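Local coordinates for major capsid protein (Paramecium bursaria Chlorella virus 1, PDB 5TIP), which self-assembles as trimers into the large icosahedral capsid of a chlorella virus, building the pseudo T=169 shell and carrying N-linked glycans, at residues 366-370 with 371-375; 352-356 with 357-361. All coordinates share one frame; numbering follows the deposited sequence.

Contact 1. Residues 366-370 with 371-375. With HG (mercury (II) ion), chain T.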
loop_
_atom_site.group_PDB
_atom_site.type_symbol
_atom_site.label_atom_id
_atom_site.label_comp_id
_atom_site.label_asym_id
_atom_site.label_seq_id
_atom_site.Cartn_x
_atom_site.Cartn_y
_atom_site.Cartn_z
ATOM N N GLY A 366 -22.598 6.574 -0.041
ATOM C CA GLY A 366 -23.574 5.829 0.725
ATOM C C GLY A 366 -23.594 6.278 2.168
ATOM O O GLY A 366 -22.566 6.248 2.848
ATOM N N THR A 367 -24.756 6.705 2.649
ATOM C CA THR A 367 -24.899 7.172 4.018
ATOM C C THR A 367 -26.207 6.653 4.588
ATOM O O THR A 367 -27.072 6.147 3.868
ATOM C CB THR A 367 -24.868 8.707 4.114
ATOM O OG1 THR A 367 -25.939 9.260 3.338
ATOM C CG2 THR A 367 -23.539 9.266 3.623
ATOM N N CYS A 368 -26.338 6.771 5.905
ATOM C CA CYS A 368 -27.598 6.537 6.589
ATOM C C CYS A 368 -27.928 7.759 7.428
ATOM O O CYS A 368 -27.103 8.202 8.234
ATOM C CB CYS A 368 -27.537 5.296 7.474
ATOM S SG CYS A 368 -29.005 5.117 8.483
ATOM N N ASN A 369 -29.128 8.300 7.241
ATOM C CA ASN A 369 -29.546 9.515 7.935
ATOM C C ASN A 369 -30.094 9.121 9.300
ATOM O O ASN A 369 -31.244 8.694 9.423
ATOM C CB ASN A 369 -30.577 10.276 7.110
ATOM C CG ASN A 369 -30.721 11.717 7.548
ATOM O OD1 ASN A 369 -30.389 12.071 8.679
ATOM N ND2 ASN A 369 -31.209 12.562 6.649
ATOM N N PHE A 370 -29.264 9.267 10.334
ATOM C CA PHE A 370 -29.693 8.977 11.697
ATOM C C PHE A 370 -30.625 10.038 12.264
ATOM O O PHE A 370 -31.220 9.807 13.323
ATOM C CB PHE A 370 -28.478 8.820 12.609
ATOM C CG PHE A 370 -27.865 7.455 12.570
ATOM C CD1 PHE A 370 -27.021 7.090 11.537
ATOM C CD2 PHE A 370 -28.133 6.533 13.568
ATOM C CE1 PHE A 370 -26.454 5.831 11.501
ATOM C CE2 PHE A 370 -27.568 5.272 13.537
ATOM C CZ PHE A 370 -26.727 4.922 12.501
ATOM N N SER A 371 -30.764 11.188 11.600
ATOM C CA SER A 371 -31.722 12.191 12.050
ATOM C C SER A 371 -33.162 11.789 11.762
ATOM O O SER A 371 -34.083 12.388 12.328
ATOM C CB SER A 371 -31.432 13.538 11.387
ATOM O OG SER A 371 -30.139 14.013 11.721
ATOM N N ARG A 372 -33.380 10.803 10.894
ATOM C CA ARG A 372 -34.720 10.332 10.570
ATOM C C ARG A 372 -35.042 8.983 11.200
ATOM O O ARG A 372 -36.050 8.367 10.839
ATOM C CB ARG A 372 -34.917 10.272 9.056
ATOM C CG ARG A 372 -34.662 11.599 8.377
ATOM C CD ARG A 372 -35.556 12.659 8.991
ATOM N NE ARG A 372 -36.973 12.348 8.848
ATOM C CZ ARG A 372 -37.925 12.883 9.605
ATOM N NH1 ARG A 372 -37.605 13.749 10.558
ATOM N NH2 ARG A 372 -39.194 12.549 9.418
ATOM N N ILE A 373 -34.215 8.510 12.126
ATOM C CA ILE A 373 -34.415 7.225 12.784
ATOM C C ILE A 373 -34.689 7.498 14.254
ATOM O O ILE A 373 -33.848 8.079 14.953
ATOM C CB ILE A 373 -33.204 6.299 12.610
ATOM C CG1 ILE A 373 -32.863 6.145 11.127
ATOM C CG2 ILE A 373 -33.474 4.949 13.253
ATOM C CD1 ILE A 373 -31.594 5.375 10.877
ATOM N N ASP A 374 -35.867 7.079 14.723
ATOM C CA ASP A 374 -36.227 7.314 16.116
ATOM C C ASP A 374 -35.441 6.406 17.053
ATOM O O ASP A 374 -34.960 6.855 18.099
ATOM C CB ASP A 374 -37.731 7.110 16.308
ATOM C CG ASP A 374 -38.552 8.233 15.707
ATOM O OD1 ASP A 374 -38.018 9.354 15.571
ATOM O OD2 ASP A 374 -39.732 7.997 15.372
ATOM N N ASN A 375 -35.296 5.131 16.697
ATOM C CA ASN A 375 -34.626 4.156 17.549
ATOM C C ASN A 375 -33.601 3.395 16.723
ATOM O O ASN A 375 -33.965 2.608 15.843
ATOM C CB ASN A 375 -35.634 3.197 18.189
ATOM C CG ASN A 375 -34.994 2.259 19.203
ATOM O OD1 ASN A 375 -34.026 1.558 18.903
ATOM N ND2 ASN A 375 -35.533 2.248 20.416
HETATM HG HG HG T . -28.963 3.074 9.979
HETATM O O HOH W 1 -31.160 8.063 15.125
#
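N369 and S371 are tied by an Asx turn, in which the side-chain oxygen of N369 takes the backbone N-H of the residue two places on. The distance from N369 OD1 to S371 N is 3.1 Å, and the bond is bent: the N-H...O angle is 141° and the donor is tilted 29° from the carbonyl plane. With CG beside its own carbonyl carbon (chi1 -162°), N369 turns its amide forward along the chain, alongside the CG of R372. Two weak backbone bonds back this up, from R372 N to N369 O (3.3 Å) and from I373 N to F370 O (3.5 Å), giving two overlapping turns. A water adds a bridge between the carbonyl oxygens of F370 and I373.

I373 folds back over the turn: its CD1 meets C368 SG at 3.5 Å and its CG1 lies 3.5 Å from N369 O. The metal contact is separate. A mercury ion, probably a heavy-atom addition, is bound by C368 SG at 2.5 Å, with I373 CD1 and the CZ of the F370 ring (3.8 Å) nearby.

Strand 368-369 pairs with strand 257-266 and its lead-in, through backbone bonds of C368 to T258 and F370 to H256. S371 OG is hydrogen-bonded to N436 O at the C-terminus and to H256 N, and D14 of a second subunit accepts a weak bond from N369 ND2. The chain then enters strand 376-387.

Contact 2. Residues 352-356 with 357-361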
loop_
_atom_site.group_PDB
_atom_site.type_symbol
_atom_site.label_atom_id
_atom_site.label_comp_id
_atom_site.label_asym_id
_atom_site.label_seq_id
_atom_site.Cartn_x
_atom_site.Cartn_y
_atom_site.Cartn_z
ATOM N N LEU A 352 -16.165 -2.323 12.750
ATOM C CA LEU A 352 -16.657 -1.362 11.777
ATOM C C LEU A 352 -17.918 -1.894 11.116
ATOM O O LEU A 352 -18.016 -3.087 10.817
ATOM C CB LEU A 352 -15.596 -1.074 10.704
ATOM C CG LEU A 352 -16.023 -0.289 9.461
ATOM C CD1 LEU A 352 -16.129 1.198 9.766
ATOM C CD2 LEU A 352 -15.067 -0.544 8.307
ATOM N N TYR A 353 -18.883 -1.006 10.897
ATOM C CA TYR A 353 -19.980 -1.257 9.973
ATOM C C TYR A 353 -20.138 -0.034 9.088
ATOM O O TYR A 353 -20.415 1.062 9.584
ATOM C CB TYR A 353 -21.292 -1.567 10.695
ATOM C CG TYR A 353 -22.392 -1.938 9.725
ATOM C CD1 TYR A 353 -22.428 -3.196 9.140
ATOM C CD2 TYR A 353 -23.378 -1.024 9.376
ATOM C CE1 TYR A 353 -23.420 -3.539 8.243
ATOM C CE2 TYR A 353 -24.377 -1.358 8.480
ATOM C CZ TYR A 353 -24.392 -2.617 7.917
ATOM O OH TYR A 353 -25.383 -2.958 7.025
ATOM N N SER A 354 -19.965 -0.222 7.785
ATOM C CA SER A 354 -19.962 0.877 6.834
ATOM C C SER A 354 -21.296 0.948 6.105
ATOM O O SER A 354 -21.792 -0.065 5.601
ATOM C CB SER A 354 -18.821 0.715 5.828
ATOM O OG SER A 354 -18.837 1.759 4.871
ATOM N N PHE A 355 -21.875 2.145 6.060
ATOM C CA PHE A 355 -22.997 2.418 5.176
ATOM C C PHE A 355 -22.539 2.900 3.810
ATOM O O PHE A 355 -23.372 3.073 2.915
ATOM C CB PHE A 355 -23.925 3.471 5.793
ATOM C CG PHE A 355 -24.350 3.157 7.198
ATOM C CD1 PHE A 355 -25.314 2.196 7.450
ATOM C CD2 PHE A 355 -23.787 3.832 8.267
ATOM C CE1 PHE A 355 -25.699 1.910 8.743
ATOM C CE2 PHE A 355 -24.169 3.553 9.559
ATOM C CZ PHE A 355 -25.126 2.591 9.799
ATOM N N ALA A 356 -21.237 3.104 3.632
ATOM C CA ALA A 356 -20.664 3.647 2.413
ATOM C C ALA A 356 -19.842 2.586 1.701
ATOM O O ALA A 356 -19.306 1.665 2.325
ATOM C CB ALA A 356 -19.778 4.860 2.714
ATOM N N LEU A 357 -19.742 2.730 0.379
ATOM C CA LEU A 357 -18.909 1.824 -0.400
ATOM C C LEU A 357 -17.428 2.098 -0.175
ATOM O O LEU A 357 -16.618 1.166 -0.187
ATOM C CB LEU A 357 -19.254 1.943 -1.883
ATOM C CG LEU A 357 -20.682 1.556 -2.274
ATOM C CD1 LEU A 357 -20.994 2.032 -3.681
ATOM C CD2 LEU A 357 -20.884 0.055 -2.159
ATOM N N LYS A 358 -17.059 3.360 0.040
ATOM C CA LYS A 358 -15.676 3.759 0.298
ATOM C C LYS A 358 -15.667 4.710 1.487
ATOM O O LYS A 358 -15.636 5.936 1.318
ATOM C CB LYS A 358 -15.046 4.411 -0.933
ATOM C CG LYS A 358 -14.984 3.510 -2.157
ATOM C CD LYS A 358 -14.317 4.204 -3.338
ATOM C CE LYS A 358 -12.795 4.189 -3.219
ATOM N NZ LYS A 358 -12.256 5.138 -2.204
ATOM N N PRO A 359 -15.696 4.175 2.711
ATOM C CA PRO A 359 -15.752 5.055 3.891
ATOM C C PRO A 359 -14.522 5.930 4.065
ATOM O O PRO A 359 -14.624 7.006 4.666
ATOM C CB PRO A 359 -15.908 4.065 5.055
ATOM C CG PRO A 359 -15.341 2.787 4.540
ATOM C CD PRO A 359 -15.685 2.752 3.082
ATOM N N ALA A 360 -13.365 5.509 3.556
ATOM C CA ALA A 360 -12.155 6.311 3.679
ATOM C C ALA A 360 -12.043 7.393 2.615
ATOM O O ALA A 360 -11.118 8.209 2.684
ATOM C CB ALA A 360 -10.917 5.412 3.625
ATOM N N GLY A 361 -12.959 7.399 1.656
ATOM C CA GLY A 361 -12.946 8.394 0.601
ATOM C C GLY A 361 -13.774 9.603 0.977
ATOM O O GLY A 361 -14.827 9.473 1.589
#
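This is a local contact at the end of strand 350-354, where S354 on the strand meets P359 in the loop that follows it; it lies in the second half of the double jelly roll expected of this capsid protein family, and a type I beta turn from K358 to G361, closed by G361 N to K358 O at 3.1 Å, finishes the bend. The strand is one neighbour of strand 257-266 in its antiparallel sheet, and helix 330-341 covers the same corner, with S341 touching both S354 and P359.

The packing is small and mostly between S354 and the proline. The hydroxyl oxygen lies off one face of the pyrrolidine ring, displaced toward its CG corner, with CB and CG of P359 each 3.7 Å from S354 OG and CD only slightly farther. P359 CD also lies 3.9 Å from the carbonyl oxygen of A356, so the proline sits beside both ends of the serine's own bond. Between them, A356 carries the chain round the corner. L357 sets its CB away from residues 352-356 overall, and its side chain packs on I38 of a third subunit and F25 of a second one.

Partners elsewhere hold the loop as well. L357 pairs with S365 through backbone atoms, K358 N is hydrogen-bonded to S365 OG, and K259 NZ is shared by the carbonyl oxygens of P359 and G361. A 178° chi1 lays the S354 hydroxyl beside its own carbonyl carbon, from where OG donates to A356 O at 2.6 Å, 17° out of the carbonyl plane.

Overall arrangement
Contact 2 comes first along the chain and contact 1 follows after a short loop, their centres about 15 Å apart on the same side of the chain's centre. Strands 350-354 and 368-369 are successive in sequence, and both pair antiparallel with strand 257-266, so the two bends belong to one antiparallel sheet, in what is expected to be the second jelly roll. They also touch directly: the F355 ring packs on C368 and on the F370 ring (F355 CE2 to F370 CE1, 3.8 Å), and A356 CB lies against G366 O. Residues at both contacts reach the two other subunits of the trimer, which places this edge of the sheet at the subunit interfaces.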